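Local structure of restriction endonuclease LpnPI (Legionella pneumophila subsp. pneumophila str. Philadelphia 1, 4RZL) at residues L22-G31 and T140-G151; L188-W197 and D208-Q216. The protein probably cuts DNA as a restriction endonuclease dependent on cytosine modification, and this N-terminal SRA-type domain is its DNA recognition part. All blocks are in the same frame, centred on the assembly; numbering follows the deposited sequence.

Contact 1: residues L22-G31 and T140-G151; sequences LIIDAVYEGG and TASSSRSVQFKG
Strand 27-28, itself paired in parallel with strand 11-12, runs antiparallel to the start of strand 147-155 in the large mixed sheet, with Tyr28 and Val147 as a hydrogen-bonded pair joined in both directions and Val27 and Gln148 as the non-hydrogen-bonded pair beside it. Phe149 N donates to Ala26 O, and Asp25 N to Phe149 O at 2.7 Å, so the type II turn from Ile23 to Ala26 is tied to the same strand. The Phe149 ring points its edge at the Ile23-Ile24 peptide. Leu22 CB sits 3.9 Å from the ring centroid, over one face, in a CH-pi contact. Gly151 N is over the opposite face. Phe149 CG is anti to the backbone N (chi1 178°), which swings the ring between Leu22 and Gly151. Lys150 NZ forms a salt bridge with Asp25 OD1 at 2.9 Å, from above the carboxylate plane. It also holds Gln148 OE1, while Gln148 NE2 donates to Asp25 O. At the far end Glu29 OE2 takes Ser142 OG at 2.7 Å and Thr140 OG1 at 2.9 Å, the latter on its anti side. Three donors, counting a water, thus grip one oxygen, which would probably stabilise the charged carboxylate.

Contact 2: residues L188-W197 and D208-Q216; sequences LNIPMVSRKW and DNSLNPFYQ
Trp197, Asp208 and Leu211 lose the most surface here. The indole of Trp197, at the start of helix 195-199, is the platform. With chi1 at -165° the indole extends away from its own backbone N and turns a face to Leu211. Leu211 crosses it at about a right angle. Leu211 CD1 stands 4.0 Å from the centroid of the five-membered ring, over the face, in a CH-pi contact. Leu211 CD2 touches the six-membered ring, 3.7 Å from Trp197 CZ2. Leu211 CD1 also touches Val193 CG1, and Leu211 CG meets Ile190 CD1. The apolar packing then continues onto the first turn of helix 212-220, where Ile190 CG1 lies against Pro213 CG at 3.7 Å and Leu188 CD1 rests on Phe214 CA and CB. Beyond the segments, Phe133 of strand 132-137 also packs on Trp197.

Asp208 lies at the Trp197 end of the contact, away from Leu188 and Pro213. Its carboxylate lies near the indole edge, with the two planes 32° apart. Asp208 OD2 receives Ser194 OG at 2.7 Å on its syn side. Ser194 is the N-cap of helix 195-199, and the same hydroxyl accepts from Trp197 N at 2.9 Å. Asp208 OD1 accepts from Ser210 N in an Asx turn and from Ser210 OG, both from one face of the carboxylate plane. Ser210 OG in turn accepts from Ser194 N at 3.1 Å.

The result is a closed polar network in which each serine hydroxyl both gives and receives a bond. Asp208 fixes the rotation of both hydroxyls, acting as a second shell to the helix cap. The nearby helix N terminus and these donors would probably favour the charged form of its carboxylate.

From the N terminus, strand 22-23 and strand 27-28 come first. Contact 1 closes a long loop when the chain returns at 140-151, after helix 108-119 and strand 132-137. Contact 2 follows in series, closing a short loop between 188-197 and 208-216, so the two neither nest nor cross. They still touch. Strand 22-23 pairs antiparallel with strand 192-193 through a probable hydrogen bond Leu22 O to Val193 N, with another just beyond the strands, Ile24 N to Pro191 O. Contact 1 is where strand 27-28 pairs with strand 147-155 within the large mixed sheet. Contact 2 packs helix 212-220 on the chain leaving strand 176-187 of that sheet. The small two-stranded sheet links both.

Contact 1: residues L22-G31 and T140-G151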
loop_
_atom_site.group_PDB
_atom_site.type_symbol
_atom_site.label_atom_id
_atom_site.label_comp_id
_atom_site.label_asym_id
_atom_site.label_seq_id
_atom_site.Cartn_x
_atom_site.Cartn_y
_atom_site.Cartn_z
ATOM N N LEU A 22 -9.584 7.691 6.488
ATOM C CA LEU A 22 -8.140 7.499 6.337
ATOM C C LEU A 22 -7.447 8.831 6.012
ATOM O O LEU A 22 -7.653 9.418 4.947
ATOM C CB LEU A 22 -7.828 6.453 5.256
ATOM C CG LEU A 22 -8.055 5.000 5.705
ATOM C CD1 LEU A 22 -7.939 4.030 4.517
ATOM C CD2 LEU A 22 -7.057 4.646 6.810
ATOM N N ILE A 23 -6.624 9.292 6.943
ATOM C CA ILE A 23 -5.980 10.604 6.866
ATOM C C ILE A 23 -4.460 10.472 6.771
ATOM O O ILE A 23 -3.862 9.712 7.527
ATOM C CB ILE A 23 -6.345 11.457 8.097
ATOM C CG1 ILE A 23 -7.839 11.801 8.057
ATOM C CG2 ILE A 23 -5.504 12.748 8.150
ATOM C CD1 ILE A 23 -8.334 12.522 9.284
ATOM N N ILE A 24 -3.854 11.206 5.839
ATOM C CA ILE A 24 -2.408 11.174 5.628
ATOM C C ILE A 24 -1.645 11.301 6.943
ATOM O O ILE A 24 -1.828 12.264 7.694
ATOM C CB ILE A 24 -1.944 12.284 4.664
ATOM C CG1 ILE A 24 -2.333 11.938 3.224
ATOM C CG2 ILE A 24 -0.428 12.498 4.778
ATOM C CD1 ILE A 24 -1.619 10.708 2.675
ATOM N N ASP A 25 -0.847 10.271 7.220
ATOM C CA ASP A 25 0.041 10.165 8.379
ATOM C C ASP A 25 -0.662 10.138 9.736
ATOM O O ASP A 25 -0.016 10.269 10.771
ATOM C CB ASP A 25 1.086 11.276 8.343
ATOM C CG ASP A 25 2.084 11.086 7.209
ATOM O OD1 ASP A 25 2.164 9.949 6.680
ATOM O OD2 ASP A 25 2.793 12.051 6.855
ATOM N N ALA A 26 -1.973 9.934 9.736
ATOM C CA ALA A 26 -2.685 9.694 10.984
ATOM C C ALA A 26 -2.332 8.288 11.477
ATOM O O ALA A 26 -1.994 7.423 10.675
ATOM C CB ALA A 26 -4.188 9.846 10.795
ATOM N N VAL A 27 -2.409 8.071 12.785
ATOM C CA VAL A 27 -2.060 6.787 13.392
ATOM C C VAL A 27 -3.320 6.059 13.844
ATOM O O VAL A 27 -4.245 6.666 14.391
ATOM C CB VAL A 27 -1.097 6.988 14.585
ATOM C CG1 VAL A 27 -0.998 5.735 15.447
ATOM C CG2 VAL A 27 0.290 7.434 14.084
ATOM N N TYR A 28 -3.366 4.762 13.569
ATOM C CA TYR A 28 -4.535 3.950 13.871
ATOM C C TYR A 28 -4.123 2.822 14.805
ATOM O O TYR A 28 -3.375 1.940 14.429
ATOM C CB TYR A 28 -5.161 3.414 12.580
ATOM C CG TYR A 28 -5.605 4.546 11.680
ATOM C CD1 TYR A 28 -4.708 5.176 10.827
ATOM C CD2 TYR A 28 -6.913 5.027 11.734
ATOM C CE1 TYR A 28 -5.110 6.245 10.020
ATOM C CE2 TYR A 28 -7.325 6.082 10.940
ATOM C CZ TYR A 28 -6.422 6.690 10.081
ATOM O OH TYR A 28 -6.845 7.746 9.298
ATOM N N GLU A 29 -4.608 2.883 16.037
ATOM C CA GLU A 29 -4.149 1.982 17.089
ATOM C C GLU A 29 -4.735 0.589 16.964
ATOM O O GLU A 29 -5.921 0.421 16.678
ATOM C CB GLU A 29 -4.476 2.580 18.451
ATOM C CG GLU A 29 -3.654 3.827 18.726
ATOM C CD GLU A 29 -3.672 4.238 20.178
ATOM O OE1 GLU A 29 -4.763 4.584 20.682
ATOM O OE2 GLU A 29 -2.598 4.194 20.813
ATOM N N GLY A 30 -3.887 -0.408 17.175
ATOM C CA GLY A 30 -4.305 -1.797 17.169
ATOM C C GLY A 30 -4.923 -2.248 18.489
ATOM O O GLY A 30 -4.960 -1.496 19.467
ATOM N N GLY A 31 -5.424 -3.478 18.514
ATOM C CA GLY A 31 -6.058 -4.009 19.705
ATOM C C GLY A 31 -5.067 -4.464 20.765
ATOM O O GLY A 31 -3.844 -4.349 20.592
ATOM N N THR A 140 2.474 2.294 19.214
ATOM C CA THR A 140 2.060 3.247 20.238
ATOM C C THR A 140 2.125 2.579 21.614
ATOM O O THR A 140 2.315 1.372 21.703
ATOM C CB THR A 140 0.632 3.757 19.999
ATOM O OG1 THR A 140 -0.258 2.640 19.993
ATOM C CG2 THR A 140 0.532 4.467 18.656
ATOM N N ALA A 141 1.900 3.349 22.676
ATOM C CA ALA A 141 1.969 2.810 24.032
ATOM C C ALA A 141 0.939 1.719 24.243
ATOM O O ALA A 141 1.220 0.710 24.879
ATOM C CB ALA A 141 1.779 3.912 25.057
ATOM N N SER A 142 -0.254 1.910 23.695
ATOM C CA SER A 142 -1.339 0.970 23.947
ATOM C C SER A 142 -1.253 -0.297 23.108
ATOM O O SER A 142 -1.910 -1.291 23.425
ATOM C CB SER A 142 -2.688 1.641 23.686
ATOM O OG SER A 142 -2.837 1.946 22.307
ATOM N N SER A 143 -0.457 -0.268 22.040
ATOM C CA SER A 143 -0.418 -1.396 21.103
ATOM C C SER A 143 0.801 -1.358 20.196
ATOM O O SER A 143 1.175 -0.312 19.662
ATOM C CB SER A 143 -1.688 -1.417 20.243
ATOM O OG SER A 143 -1.675 -2.487 19.309
ATOM N N SER A 144 1.381 -2.527 19.972
ATOM C CA SER A 144 2.532 -2.644 19.100
ATOM C C SER A 144 2.060 -2.942 17.687
ATOM O O SER A 144 2.865 -3.015 16.759
ATOM C CB SER A 144 3.474 -3.745 19.588
ATOM O OG SER A 144 2.811 -4.997 19.586
ATOM N N ARG A 145 0.749 -3.124 17.534
ATOM C CA ARG A 145 0.161 -3.432 16.234
ATOM C C ARG A 145 -0.401 -2.178 15.564
ATOM O O ARG A 145 -1.013 -2.258 14.503
ATOM C CB ARG A 145 -0.964 -4.460 16.385
ATOM C CG ARG A 145 -0.536 -5.742 17.091
ATOM C CD ARG A 145 0.190 -6.687 16.162
ATOM N NE ARG A 145 -0.735 -7.346 15.244
ATOM C CZ ARG A 145 -1.454 -8.427 15.544
ATOM N NH1 ARG A 145 -1.365 -8.988 16.750
ATOM N NH2 ARG A 145 -2.267 -8.953 14.634
ATOM N N SER A 146 -0.187 -1.023 16.178
ATOM C CA SER A 146 -0.683 0.237 15.609
ATOM C C SER A 146 -0.020 0.553 14.269
ATOM O O SER A 146 1.150 0.209 14.054
ATOM C CB SER A 146 -0.457 1.385 16.597
ATOM O OG SER A 146 -1.086 1.099 17.831
ATOM N N VAL A 147 -0.763 1.204 13.372
ATOM C CA VAL A 147 -0.242 1.547 12.050
ATOM C C VAL A 147 -0.447 3.026 11.696
ATOM O O VAL A 147 -1.226 3.737 12.332
ATOM C CB VAL A 147 -0.899 0.694 10.926
ATOM C CG1 VAL A 147 -0.684 -0.787 11.188
ATOM C CG2 VAL A 147 -2.400 1.018 10.770
ATOM N N GLN A 148 0.274 3.479 10.677
ATOM C CA GLN A 148 0.128 4.826 10.160
ATOM C C GLN A 148 -0.225 4.747 8.680
ATOM O O GLN A 148 0.394 3.989 7.942
ATOM C CB GLN A 148 1.412 5.618 10.379
ATOM C CG GLN A 148 1.379 7.041 9.819
ATOM C CD GLN A 148 2.707 7.765 9.982
ATOM O OE1 GLN A 148 3.761 7.238 9.627
ATOM N NE2 GLN A 148 2.662 8.967 10.557
ATOM N N PHE A 149 -1.243 5.491 8.264
ATOM C CA PHE A 149 -1.629 5.585 6.854
ATOM C C PHE A 149 -0.673 6.530 6.109
ATOM O O PHE A 149 -0.485 7.681 6.510
ATOM C CB PHE A 149 -3.078 6.063 6.755
ATOM C CG PHE A 149 -3.585 6.241 5.346
ATOM C CD1 PHE A 149 -3.683 5.160 4.480
ATOM C CD2 PHE A 149 -4.002 7.496 4.904
ATOM C CE1 PHE A 149 -4.161 5.325 3.170
ATOM C CE2 PHE A 149 -4.497 7.670 3.602
ATOM C CZ PHE A 149 -4.573 6.578 2.735
ATOM N N LYS A 150 -0.054 6.049 5.036
ATOM C CA LYS A 150 0.926 6.864 4.310
ATOM C C LYS A 150 0.381 7.414 2.989
ATOM O O LYS A 150 1.037 8.219 2.348
ATOM C CB LYS A 150 2.193 6.057 4.030
ATOM C CG LYS A 150 2.790 5.376 5.271
ATOM C CD LYS A 150 3.057 6.383 6.373
ATOM C CE LYS A 150 4.270 7.268 6.055
ATOM N NZ LYS A 150 4.506 8.318 7.113
ATOM N N GLY A 151 -0.798 6.955 2.576
ATOM C CA GLY A 151 -1.460 7.506 1.399
ATOM C C GLY A 151 -2.037 6.517 0.397
ATOM O O GLY A 151 -1.861 5.299 0.527
HETATM O O HOH W 1 -1.093 4.743 23.009
HETATM O O HOH W 2 -5.401 -0.186 22.028
#

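Contact 2: residues L188-W197 and D208-Q216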
loop_
_atom_site.group_PDB
_atom_site.type_symbol
_atom_site.label_atom_id
_atom_site.label_comp_id
_atom_site.label_asym_id
_atom_site.label_seq_id
_atom_site.Cartn_x
_atom_site.Cartn_y
_atom_site.Cartn_z
ATOM N N LEU A 188 -0.329 9.693 -4.253
ATOM C CA LEU A 188 -1.214 10.707 -4.826
ATOM C C LEU A 188 -1.555 11.842 -3.852
ATOM O O LEU A 188 -1.615 11.648 -2.637
ATOM C CB LEU A 188 -2.505 10.057 -5.303
ATOM C CG LEU A 188 -2.373 9.003 -6.394
ATOM C CD1 LEU A 188 -3.732 8.371 -6.663
ATOM C CD2 LEU A 188 -1.798 9.622 -7.666
ATOM N N ASN A 189 -1.813 13.021 -4.407
ATOM C CA ASN A 189 -2.253 14.155 -3.614
ATOM C C ASN A 189 -3.699 13.961 -3.152
ATOM O O ASN A 189 -4.622 14.594 -3.659
ATOM C CB ASN A 189 -2.103 15.454 -4.421
ATOM C CG ASN A 189 -2.449 16.699 -3.612
ATOM O OD1 ASN A 189 -2.560 16.656 -2.387
ATOM N ND2 ASN A 189 -2.628 17.816 -4.302
ATOM N N ILE A 190 -3.879 13.055 -2.201
ATOM C CA ILE A 190 -5.171 12.786 -1.588
ATOM C C ILE A 190 -4.962 12.861 -0.090
ATOM O O ILE A 190 -4.369 11.954 0.496
ATOM C CB ILE A 190 -5.717 11.399 -1.953
ATOM C CG1 ILE A 190 -5.975 11.297 -3.460
ATOM C CG2 ILE A 190 -6.961 11.081 -1.120
ATOM C CD1 ILE A 190 -6.455 9.930 -3.912
ATOM N N PRO A 191 -5.401 13.964 0.536
ATOM C CA PRO A 191 -5.166 14.110 1.982
ATOM C C PRO A 191 -6.037 13.186 2.835
ATOM O O PRO A 191 -5.686 12.922 3.977
ATOM C CB PRO A 191 -5.504 15.583 2.256
ATOM C CG PRO A 191 -6.411 16.001 1.096
ATOM C CD PRO A 191 -5.950 15.189 -0.087
ATOM N N MET A 192 -7.147 12.707 2.286
ATOM C CA MET A 192 -8.101 11.922 3.061
ATOM C C MET A 192 -8.941 10.989 2.204
ATOM O O MET A 192 -9.461 11.379 1.148
ATOM C CB MET A 192 -9.047 12.853 3.846
ATOM C CG MET A 192 -10.088 12.104 4.656
ATOM S SD MET A 192 -11.296 13.179 5.445
ATOM C CE MET A 192 -12.459 13.371 4.104
ATOM N N VAL A 193 -9.085 9.751 2.662
ATOM C CA VAL A 193 -10.070 8.854 2.081
ATOM C C VAL A 193 -11.245 8.758 3.050
ATOM O O VAL A 193 -11.076 8.318 4.188
ATOM C CB VAL A 193 -9.497 7.469 1.818
ATOM C CG1 VAL A 193 -10.552 6.588 1.129
ATOM C CG2 VAL A 193 -8.233 7.595 0.960
ATOM N N SER A 194 -12.426 9.188 2.614
ATOM C CA SER A 194 -13.567 9.295 3.535
ATOM C C SER A 194 -14.153 7.936 3.933
ATOM O O SER A 194 -14.073 6.971 3.169
ATOM C CB SER A 194 -14.665 10.145 2.904
ATOM O OG SER A 194 -15.334 9.380 1.929
ATOM N N ARG A 195 -14.753 7.866 5.122
ATOM C CA ARG A 195 -15.477 6.671 5.534
ATOM C C ARG A 195 -16.558 6.274 4.523
ATOM O O ARG A 195 -16.766 5.081 4.271
ATOM C CB ARG A 195 -16.081 6.867 6.930
ATOM C CG ARG A 195 -17.049 5.755 7.364
ATOM C CD ARG A 195 -16.466 4.348 7.286
ATOM N NE ARG A 195 -15.102 4.241 7.777
ATOM C CZ ARG A 195 -14.377 3.127 7.715
ATOM N NH1 ARG A 195 -14.885 2.034 7.161
ATOM N NH2 ARG A 195 -13.145 3.101 8.202
ATOM N N LYS A 196 -17.234 7.267 3.953
ATOM C CA LYS A 196 -18.233 7.017 2.917
ATOM C C LYS A 196 -17.602 6.257 1.760
ATOM O O LYS A 196 -18.148 5.250 1.304
ATOM C CB LYS A 196 -18.841 8.328 2.403
ATOM C CG LYS A 196 -19.914 8.148 1.299
ATOM C CD LYS A 196 -20.512 9.485 0.885
ATOM C CE LYS A 196 -21.400 9.369 -0.353
ATOM N NZ LYS A 196 -22.618 8.547 -0.099
ATOM N N TRP A 197 -16.440 6.725 1.303
ATOM C CA TRP A 197 -15.751 6.038 0.219
ATOM C C TRP A 197 -15.427 4.611 0.613
ATOM O O TRP A 197 -15.708 3.684 -0.141
ATOM C CB TRP A 197 -14.465 6.762 -0.196
ATOM C CG TRP A 197 -13.967 6.262 -1.519
ATOM C CD1 TRP A 197 -14.156 6.843 -2.748
ATOM C CD2 TRP A 197 -13.258 5.037 -1.760
ATOM N NE1 TRP A 197 -13.574 6.072 -3.730
ATOM C CE2 TRP A 197 -13.024 4.957 -3.151
ATOM C CE3 TRP A 197 -12.776 4.015 -0.936
ATOM C CZ2 TRP A 197 -12.336 3.894 -3.726
ATOM C CZ3 TRP A 197 -12.099 2.959 -1.515
ATOM C CH2 TRP A 197 -11.884 2.909 -2.892
ATOM N N ASP A 208 -17.794 8.922 -2.969
ATOM C CA ASP A 208 -17.665 10.355 -3.157
ATOM C C ASP A 208 -16.384 10.644 -3.938
ATOM O O ASP A 208 -15.793 9.744 -4.534
ATOM C CB ASP A 208 -17.692 11.096 -1.814
ATOM C CG ASP A 208 -16.618 10.615 -0.840
ATOM O OD1 ASP A 208 -15.692 9.868 -1.247
ATOM O OD2 ASP A 208 -16.723 10.995 0.351
ATOM N N ASN A 209 -15.954 11.895 -3.885
ATOM C CA ASN A 209 -14.830 12.400 -4.657
ATOM C C ASN A 209 -13.456 12.164 -4.028
ATOM O O ASN A 209 -12.477 12.725 -4.512
ATOM C CB ASN A 209 -14.997 13.909 -4.879
ATOM C CG ASN A 209 -15.966 14.241 -5.996
ATOM O OD1 ASN A 209 -16.640 13.361 -6.534
ATOM N ND2 ASN A 209 -16.050 15.525 -6.344
ATOM N N SER A 210 -13.390 11.387 -2.944
ATOM C CA SER A 210 -12.124 11.143 -2.230
ATOM C C SER A 210 -11.005 10.691 -3.172
ATOM O O SER A 210 -9.869 11.143 -3.074
ATOM C CB SER A 210 -12.295 10.079 -1.140
ATOM O OG SER A 210 -13.061 10.554 -0.067
ATOM N N LEU A 211 -11.334 9.799 -4.095
ATOM C CA LEU A 211 -10.308 9.237 -4.957
ATOM C C LEU A 211 -10.277 9.823 -6.348
ATOM O O LEU A 211 -9.730 9.208 -7.260
ATOM C CB LEU A 211 -10.476 7.721 -5.058
ATOM C CG LEU A 211 -9.430 7.069 -4.151
ATOM C CD1 LEU A 211 -9.812 7.241 -2.687
ATOM C CD2 LEU A 211 -9.211 5.616 -4.503
ATOM N N ASN A 212 -10.804 11.034 -6.506
ATOM C CA ASN A 212 -10.760 11.681 -7.813
ATOM C C ASN A 212 -9.342 11.770 -8.419
ATOM O O ASN A 212 -9.186 11.554 -9.616
ATOM C CB ASN A 212 -11.411 13.065 -7.737
ATOM C CG ASN A 212 -12.914 13.013 -8.031
ATOM O OD1 ASN A 212 -13.528 11.938 -8.029
ATOM N ND2 ASN A 212 -13.507 14.171 -8.272
ATOM N N PRO A 213 -8.306 12.061 -7.608
ATOM C CA PRO A 213 -6.978 12.024 -8.246
ATOM C C PRO A 213 -6.560 10.625 -8.711
ATOM O O PRO A 213 -5.750 10.498 -9.627
ATOM C CB PRO A 213 -6.044 12.532 -7.145
ATOM C CG PRO A 213 -6.929 13.420 -6.309
ATOM C CD PRO A 213 -8.255 12.703 -6.281
ATOM N N PHE A 214 -7.105 9.588 -8.090
ATOM C CA PHE A 214 -6.827 8.232 -8.551
ATOM C C PHE A 214 -7.517 8.016 -9.893
ATOM O O PHE A 214 -6.911 7.527 -10.844
ATOM C CB PHE A 214 -7.289 7.180 -7.536
ATOM C CG PHE A 214 -7.272 5.776 -8.081
ATOM C CD1 PHE A 214 -6.076 5.087 -8.213
ATOM C CD2 PHE A 214 -8.446 5.159 -8.487
ATOM C CE1 PHE A 214 -6.053 3.801 -8.724
ATOM C CE2 PHE A 214 -8.433 3.871 -8.997
ATOM C CZ PHE A 214 -7.238 3.192 -9.120
ATOM N N TYR A 215 -8.791 8.386 -9.969
ATOM C CA TYR A 215 -9.551 8.183 -11.208
ATOM C C TYR A 215 -9.004 9.031 -12.346
ATOM O O TYR A 215 -9.039 8.630 -13.497
ATOM C CB TYR A 215 -11.030 8.471 -10.968
ATOM C CG TYR A 215 -11.649 7.433 -10.066
ATOM C CD1 TYR A 215 -11.592 6.083 -10.406
ATOM C CD2 TYR A 215 -12.255 7.785 -8.870
ATOM C CE1 TYR A 215 -12.137 5.120 -9.590
ATOM C CE2 TYR A 215 -12.811 6.826 -8.045
ATOM C CZ TYR A 215 -12.750 5.496 -8.412
ATOM O OH TYR A 215 -13.296 4.522 -7.597
ATOM N N GLN A 216 -8.466 10.195 -12.007
ATOM C CA GLN A 216 -7.773 11.015 -12.977
ATOM C C GLN A 216 -6.543 10.268 -13.511
ATOM O O GLN A 216 -6.323 10.214 -14.724
ATOM C CB GLN A 216 -7.386 12.360 -12.354
ATOM C CG GLN A 216 -6.858 13.390 -13.352
ATOM C CD GLN A 216 -5.433 13.150 -13.783
ATOM O OE1 GLN A 216 -5.133 13.118 -14.983
ATOM N NE2 GLN A 216 -4.539 12.995 -12.814
#